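Local structure of ABC-type phosphate transport system, periplasmic component (Lactobacillus brevis, 4ECF) at residues V36-Q49 with G56-N69. The protein probably serves as the extracellular solute-binding component of a PstSACB-type ABC importer, capturing phosphate for transport across the cytoplasmic membrane. Numbering follows the deposited sequence.
Sequences VQGGGTGTGLSQIQ and GNSDLFAGEQKGIN. With PO4 (phosphate ion), chain B; EDO (1,2-ethanediol), chain E.
T41, the first residue of helix 41-49, ties the end of strand 56-58 to the bound phosphate. From T41 CB, 3.2 Å from phosphate O2, the side chain forks. T41 OG1 lies beside the backbone N (chi1 -73°), donates to phosphate O2 at 2.8 Å and accepts a nearly straight bond from D59 N; the T41 amide donates to the same O2. CG2, anti to the backbone N, drops instead among the S58 hydroxyl and L60. D59 OD2 stands 2.5 Å from phosphate O4, while its OD1 is engaged by S11. One helical turn on, L45 fits between S58, A62 and I68. Alongside it, running the opposite way, extended Q65 sends NE2 to G42 O (3.1 Å), an oxygen that also accepts from S46 N. Farther along, the Q49 amide grips the loop after strand 56-58 twice: Q49 OE1 takes N69 N in the plane of the Q49 carbonyl at 2.7 Å, and Q49 NE2 donates to G67 O at 3.0 Å. G44 and G56 let helix and strand approach to 6.4 Å between axes. R127, S131 and G132 add further hydrogen bonds to the anion, and the very short D59 contact suggests that a proton lies between the two oxygens, on carboxylate or phosphate.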
ATOM      1  N   VAL A  36       7.651  15.327   2.447  1.00 18.06           N
ATOM      2  CA  VAL A  36       7.212  13.975   2.082  1.00 16.99           C
ATOM      3  C   VAL A  36       6.858  13.985   0.599  1.00 16.75           C
ATOM      4  O   VAL A  36       6.178  14.909   0.104  1.00 21.39           O
ATOM      5  CB  VAL A  36       5.976  13.547   2.908  1.00 17.53           C
ATOM      6  CG1 VAL A  36       5.660  12.095   2.647  1.00 18.57           C
ATOM      7  CG2 VAL A  36       6.224  13.747   4.403  1.00 18.60           C
ATOM      8  N   GLN A  37       7.366  12.998  -0.115  1.00 16.47           N
ATOM      9  CA  GLN A  37       6.997  12.802  -1.518  1.00 18.77           C
ATOM     10  C   GLN A  37       6.505  11.382  -1.739  1.00 19.54           C
ATOM     11  O   GLN A  37       6.774  10.473  -0.958  1.00 18.06           O
ATOM     12  CB  GLN A  37       8.205  12.990  -2.439  1.00 20.86           C
ATOM     13  CG  GLN A  37       8.885  14.352  -2.355  1.00 25.08           C
ATOM     14  CD  GLN A  37      10.162  14.443  -3.197  1.00 30.38           C
ATOM     15  OE1 GLN A  37      10.438  13.598  -4.083  1.00 30.72           O
ATOM     16  NE2 GLN A  37      10.933  15.490  -2.956  1.00 32.80           N
ATOM     17  N   GLY A  38       5.822  11.206  -2.874  1.00 20.26           N
ATOM     18  CA  GLY A  38       5.450   9.880  -3.370  1.00 20.31           C
ATOM     19  C   GLY A  38       6.540   9.292  -4.244  1.00 20.37           C
ATOM     20  O   GLY A  38       7.748   9.403  -3.920  1.00 19.00           O
ATOM     21  N   GLY A  39       6.140   8.695  -5.372  1.00 20.31           N
ATOM     22  CA  GLY A  39       7.058   8.010  -6.281  1.00 19.71           C
ATOM     23  C   GLY A  39       6.950   6.502  -6.353  1.00 19.32           C
ATOM     24  O   GLY A  39       7.385   5.879  -7.330  1.00 18.35           O
ATOM     25  N   GLY A  40       6.404   5.917  -5.308  1.00 17.38           N
ATOM     26  CA  GLY A  40       6.216   4.487  -5.204  1.00 16.56           C
ATOM     27  C   GLY A  40       7.309   3.846  -4.374  1.00 16.77           C
ATOM     28  O   GLY A  40       8.408   4.398  -4.225  1.00 16.76           O
ATOM     29  N   THR A  41       7.040   2.617  -3.960  1.00 16.45           N
ATOM     30  CA  THR A  41       7.968   1.826  -3.166  1.00 15.73           C
ATOM     31  C   THR A  41       9.327   1.708  -3.829  1.00 16.17           C
ATOM     32  O   THR A  41      10.358   1.883  -3.194  1.00 18.17           O
ATOM     33  CB  THR A  41       7.381   0.432  -2.861  1.00 16.13           C
ATOM     34  OG1 THR A  41       6.349   0.600  -1.874  1.00 16.95           O
ATOM     35  CG2 THR A  41       8.453  -0.523  -2.339  1.00 16.63           C
ATOM     36  N   GLY A  42       9.331   1.418  -5.129  1.00 17.83           N
ATOM     37  CA  GLY A  42      10.595   1.211  -5.854  1.00 18.31           C
ATOM     38  C   GLY A  42      11.532   2.403  -5.843  1.00 17.70           C
ATOM     39  O   GLY A  42      12.771   2.268  -5.635  1.00 18.75           O
ATOM     40  N   THR A  43      10.942   3.589  -5.998  1.00 18.79           N
ATOM     41  CA  THR A  43      11.662   4.848  -5.900  1.00 19.62           C
ATOM     42  C   THR A  43      12.139   5.088  -4.442  1.00 19.17           C
ATOM     43  O   THR A  43      13.277   5.514  -4.213  1.00 19.33           O
ATOM     44  CB  THR A  43      10.763   6.001  -6.377  1.00 22.28           C
ATOM     45  OG1 THR A  43      10.519   5.867  -7.788  1.00 25.75           O
ATOM     46  CG2 THR A  43      11.401   7.323  -6.143  1.00 25.60           C
ATOM     47  N   GLY A  44      11.305   4.783  -3.459  1.00 17.08           N
ATOM     48  CA  GLY A  44      11.694   4.896  -2.079  1.00 17.12           C
ATOM     49  C   GLY A  44      12.944   4.094  -1.768  1.00 17.65           C
ATOM     50  O   GLY A  44      13.892   4.604  -1.185  1.00 18.26           O
ATOM     51  N   LEU A  45      12.929   2.818  -2.148  1.00 17.00           N
ATOM     52  CA  LEU A  45      14.053   1.943  -1.917  1.00 16.82           C
ATOM     53  C   LEU A  45      15.292   2.367  -2.703  1.00 16.66           C
ATOM     54  O   LEU A  45      16.403   2.392  -2.164  1.00 17.20           O
ATOM     55  CB  LEU A  45      13.677   0.484  -2.184  1.00 18.18           C
ATOM     56  CG  LEU A  45      12.626  -0.115  -1.244  1.00 17.94           C
ATOM     57  CD1 LEU A  45      12.200  -1.485  -1.739  1.00 20.50           C
ATOM     58  CD2 LEU A  45      13.132  -0.155   0.202  1.00 18.49           C
ATOM     59  N   SER A  46      15.119   2.704  -3.976  1.00 16.37           N
ATOM     60  CA  SER A  46      16.277   3.147  -4.756  1.00 18.31           C
ATOM     61  C   SER A  46      16.904   4.432  -4.217  1.00 17.13           C
ATOM     62  O   SER A  46      18.148   4.545  -4.154  1.00 18.47           O
ATOM     63  CB  SER A  46      15.873   3.341  -6.222  1.00 19.54           C
ATOM     64  OG  SER A  46      15.532   2.086  -6.798  1.00 21.26           O
ATOM     65  N   GLN A  47      16.075   5.380  -3.777  1.00 17.42           N
ATOM     66  CA  GLN A  47      16.601   6.675  -3.311  1.00 16.24           C
ATOM     67  C   GLN A  47      17.278   6.544  -1.937  1.00 16.35           C
ATOM     68  O   GLN A  47      18.319   7.146  -1.713  1.00 16.69           O
ATOM     69  CB  GLN A  47      15.516   7.736  -3.256  1.00 17.45           C
ATOM     70  CG  GLN A  47      15.029   8.137  -4.652  1.00 17.72           C
ATOM     71  CD  GLN A  47      16.118   8.815  -5.438  1.00 26.26           C
ATOM     72  OE1 GLN A  47      16.512   9.925  -5.101  1.00 31.83           O
ATOM     73  NE2 GLN A  47      16.594   8.155  -6.497  1.00 35.09           N
ATOM     74  N   ILE A  48      16.732   5.705  -1.076  1.00 15.54           N
ATOM     75  CA  ILE A  48      17.376   5.527   0.225  1.00 15.84           C
ATOM     76  C   ILE A  48      18.709   4.789   0.055  1.00 16.48           C
ATOM     77  O   ILE A  48      19.721   5.148   0.698  1.00 17.79           O
ATOM     78  CB  ILE A  48      16.438   4.930   1.300  1.00 15.42           C
ATOM     79  CG1 ILE A  48      17.077   5.052   2.711  1.00 15.80           C
ATOM     80  CG2 ILE A  48      16.106   3.468   1.041  1.00 15.67           C
ATOM     81  CD1 ILE A  48      17.307   6.500   3.150  1.00 16.07           C
ATOM     82  N   GLN A  49      18.749   3.780  -0.816  1.00 15.71           N
ATOM     83  CA  GLN A  49      20.028   3.098  -1.112  1.00 18.56           C
ATOM     84  C   GLN A  49      21.074   4.069  -1.619  1.00 21.60           C
ATOM     85  O   GLN A  49      22.254   3.960  -1.269  1.00 21.02           O
ATOM     86  CB  GLN A  49      19.855   1.940  -2.075  1.00 21.73           C
ATOM     87  CG  GLN A  49      21.113   1.451  -2.748  1.00 24.93           C
ATOM     88  CD  GLN A  49      20.908   0.085  -3.353  1.00 25.57           C
ATOM     89  OE1 GLN A  49      20.898  -0.888  -2.616  1.00 30.41           O
ATOM     90  NE2 GLN A  49      20.713   0.003  -4.679  1.00 29.24           N
ATOM     91  N   GLY A  56      13.297   6.164   3.147  1.00 15.99           N
ATOM     92  CA  GLY A  56      12.635   5.509   2.032  1.00 14.01           C
ATOM     93  C   GLY A  56      11.385   4.833   2.531  1.00 15.20           C
ATOM     94  O   GLY A  56      11.429   3.954   3.408  1.00 17.25           O
ATOM     95  N   ASN A  57      10.246   5.269   2.038  1.00 15.69           N
ATOM     96  CA  ASN A  57       8.942   4.733   2.426  1.00 16.17           C
ATOM     97  C   ASN A  57       8.630   3.545   1.536  1.00 16.22           C
ATOM     98  O   ASN A  57       8.595   3.708   0.305  1.00 16.98           O
ATOM     99  CB  ASN A  57       7.884   5.820   2.215  1.00 17.35           C
ATOM    100  CG  ASN A  57       8.063   7.058   3.099  1.00 18.34           C
ATOM    101  OD1 ASN A  57       8.789   7.054   4.116  1.00 18.93           O
ATOM    102  ND2 ASN A  57       7.404   8.130   2.707  1.00 17.55           N
ATOM    103  N   SER A  58       8.365   2.385   2.132  1.00 15.53           N
ATOM    104  CA  SER A  58       8.221   1.157   1.364  1.00 15.95           C
ATOM    105  C   SER A  58       7.106   0.255   1.924  1.00 15.71           C
ATOM    106  O   SER A  58       7.002   0.070   3.145  1.00 17.99           O
ATOM    107  CB  SER A  58       9.523   0.392   1.388  1.00 17.51           C
ATOM    108  OG  SER A  58       9.469  -0.868   0.712  1.00 17.69           O
ATOM    109  N   ASP A  59       6.348  -0.356   1.025  1.00 16.18           N
ATOM    110  CA  ASP A  59       5.405  -1.438   1.380  1.00 15.25           C
ATOM    111  C   ASP A  59       6.025  -2.808   1.376  1.00 15.69           C
ATOM    112  O   ASP A  59       5.344  -3.795   1.700  1.00 17.26           O
ATOM    113  CB  ASP A  59       4.198  -1.493   0.391  1.00 15.59           C
ATOM    114  CG  ASP A  59       3.654  -0.148   0.057  1.00 15.78           C
ATOM    115  OD1 ASP A  59       3.465   0.679   0.954  1.00 17.17           O
ATOM    116  OD2 ASP A  59       3.332   0.063  -1.143  1.00 16.38           O
ATOM    117  N   LEU A  60       7.286  -2.901   0.984  1.00 17.48           N
ATOM    118  CA  LEU A  60       7.981  -4.174   0.824  1.00 16.21           C
ATOM    119  C   LEU A  60       9.246  -4.228   1.697  1.00 17.63           C
ATOM    120  O   LEU A  60       9.873  -3.192   2.009  1.00 17.66           O
ATOM    121  CB  LEU A  60       8.383  -4.408  -0.640  1.00 16.79           C
ATOM    122  CG  LEU A  60       7.254  -4.335  -1.665  1.00 16.56           C
ATOM    123  CD1 LEU A  60       7.817  -4.512  -3.089  1.00 18.07           C
ATOM    124  CD2 LEU A  60       6.123  -5.354  -1.355  1.00 17.18           C
ATOM    125  N   PHE A  61       9.677  -5.426   2.047  1.00 19.02           N
ATOM    126  CA  PHE A  61      11.043  -5.593   2.574  1.00 18.73           C
ATOM    127  C   PHE A  61      12.056  -5.220   1.487  1.00 18.27           C
ATOM    128  O   PHE A  61      11.814  -5.512   0.289  1.00 18.36           O
ATOM    129  CB  PHE A  61      11.256  -7.017   3.094  1.00 21.43           C
ATOM    130  CG  PHE A  61      10.535  -7.293   4.385  1.00 22.04           C
ATOM    131  CD1 PHE A  61       9.190  -7.645   4.392  1.00 21.43           C
ATOM    132  CD2 PHE A  61      11.188  -7.206   5.589  1.00 21.99           C
ATOM    133  CE1 PHE A  61       8.524  -7.910   5.575  1.00 24.63           C
ATOM    134  CE2 PHE A  61      10.524  -7.461   6.786  1.00 25.61           C
ATOM    135  CZ  PHE A  61       9.191  -7.832   6.766  1.00 23.84           C
ATOM    136  N   ALA A  62      13.183  -4.611   1.888  1.00 20.29           N
ATOM    137  CA  ALA A  62      14.142  -4.085   0.923  1.00 21.20           C
ATOM    138  C   ALA A  62      14.650  -5.159  -0.035  1.00 21.67           C
ATOM    139  O   ALA A  62      14.759  -4.919  -1.272  1.00 24.31           O
ATOM    140  CB  ALA A  62      15.298  -3.400   1.619  1.00 20.97           C
ATOM    141  N   GLY A  63      14.876  -6.357   0.510  1.00 20.70           N
ATOM    142  CA  GLY A  63      15.325  -7.515  -0.285  1.00 25.06           C
ATOM    143  C   GLY A  63      14.394  -8.045  -1.368  1.00 25.69           C
ATOM    144  O   GLY A  63      14.840  -8.839  -2.213  1.00 27.23           O
ATOM    145  N   GLU A  64      13.125  -7.628  -1.355  1.00 25.27           N
ATOM    146  CA  GLU A  64      12.139  -7.983  -2.388  1.00 24.73           C
ATOM    147  C   GLU A  64      12.361  -7.303  -3.740  1.00 28.56           C
ATOM    148  O   GLU A  64      11.794  -7.728  -4.732  1.00 29.83           O
ATOM    149  CB  GLU A  64      10.712  -7.704  -1.886  1.00 25.68           C
ATOM    150  CG  GLU A  64      10.344  -8.525  -0.652  1.00 28.00           C
ATOM    151  CD  GLU A  64       8.900  -8.339  -0.254  1.00 27.44           C
ATOM    152  OE1 GLU A  64       8.027  -8.615  -1.106  1.00 30.33           O
ATOM    153  OE2 GLU A  64       8.627  -7.868   0.874  1.00 23.44           O
ATOM    154  N   GLN A  65      13.161  -6.229  -3.761  1.00 26.05           N
ATOM    155  CA  GLN A  65      13.361  -5.433  -4.967  1.00 25.32           C
ATOM    156  C   GLN A  65      14.739  -5.735  -5.542  1.00 26.10           C
ATOM    157  O   GLN A  65      15.762  -5.565  -4.874  1.00 22.96           O
ATOM    158  CB  GLN A  65      13.254  -3.934  -4.655  1.00 26.65           C
ATOM    159  CG  GLN A  65      13.478  -3.038  -5.880  1.00 28.73           C
ATOM    160  CD  GLN A  65      13.005  -1.617  -5.652  1.00 26.98           C
ATOM    161  OE1 GLN A  65      11.919  -1.412  -5.084  1.00 25.18           O
ATOM    162  NE2 GLN A  65      13.812  -0.617  -6.088  1.00 25.42           N
ATOM    163  N   LYS A  66      14.773  -6.207  -6.791  1.00 26.95           N
ATOM    164  CA  LYS A  66      16.051  -6.527  -7.438  1.00 35.44           C
ATOM    165  C   LYS A  66      16.963  -5.304  -7.468  1.00 29.77           C
ATOM    166  O   LYS A  66      16.519  -4.202  -7.800  1.00 33.43           O
ATOM    167  CB  LYS A  66      15.847  -7.033  -8.872  1.00 41.54           C
ATOM    168  CG  LYS A  66      15.006  -8.301  -8.991  1.00 50.74           C
ATOM    169  CD  LYS A  66      15.340  -9.095 -10.264  1.00 61.36           C
ATOM    170  CE  LYS A  66      14.100  -9.536 -11.038  1.00 64.22           C
ATOM    171  NZ  LYS A  66      13.014 -10.082 -10.178  1.00 64.49           N
ATOM    172  N   GLY A  67      18.223  -5.501  -7.087  1.00 30.60           N
ATOM    173  CA  GLY A  67      19.253  -4.454  -7.124  1.00 30.55           C
ATOM    174  C   GLY A  67      19.392  -3.612  -5.867  1.00 31.99           C
ATOM    175  O   GLY A  67      20.228  -2.701  -5.805  1.00 29.58           O
ATOM    176  N   ILE A  68      18.560  -3.891  -4.867  1.00 27.95           N
ATOM    177  CA  ILE A  68      18.664  -3.212  -3.570  1.00 24.82           C
ATOM    178  C   ILE A  68      19.479  -4.089  -2.616  1.00 31.12           C
ATOM    179  O   ILE A  68      19.148  -5.277  -2.425  1.00 33.86           O
ATOM    180  CB  ILE A  68      17.254  -2.921  -2.955  1.00 23.05           C
ATOM    181  CG1 ILE A  68      16.366  -2.102  -3.915  1.00 23.97           C
ATOM    182  CG2 ILE A  68      17.370  -2.298  -1.553  1.00 24.18           C
ATOM    183  CD1 ILE A  68      16.806  -0.647  -4.132  1.00 26.24           C
ATOM    184  N   ASN A  69      20.542  -3.529  -2.045  1.00 29.61           N
ATOM    185  CA  ASN A  69      21.315  -4.200  -0.993  0.70 29.14           C
ATOM    186  C   ASN A  69      20.688  -3.947   0.387  1.00 28.84           C
ATOM    187  O   ASN A  69      20.931  -2.924   1.037  1.00 27.93           O
ATOM    188  CB  ASN A  69      22.782  -3.755  -1.042  0.70 32.95           C
ATOM    189  CG  ASN A  69      23.665  -4.492  -0.045  0.70 35.95           C
ATOM    190  OD1 ASN A  69      23.234  -5.429   0.631  0.70 37.86           O
ATOM    191  ND2 ASN A  69      24.918  -4.057   0.056  0.70 39.53           N
TER
HETATM  192  P   PO4 B 300       3.094   2.054  -3.776  1.00 16.89           P
HETATM  193  O1  PO4 B 300       2.116   1.156  -4.523  1.00 18.46           O
HETATM  194  O2  PO4 B 300       4.476   1.512  -3.728  1.00 15.66           O
HETATM  195  O3  PO4 B 300       3.068   3.469  -4.283  1.00 16.14           O
HETATM  196  O4  PO4 B 300       2.590   2.192  -2.257  1.00 16.24           O
HETATM  197  C1  EDO E 303      14.823  13.666  -4.571  1.00 35.47           C
HETATM  198  O1  EDO E 303      13.775  14.597  -4.858  1.00 50.69           O
HETATM  199  C2  EDO E 303      14.283  12.542  -3.716  1.00 34.93           C
HETATM  200  O2  EDO E 303      14.671  11.232  -4.172  1.00 37.83           O
HETATM  201  O   HOH W   1       5.664   8.404   0.559  1.00 18.55           O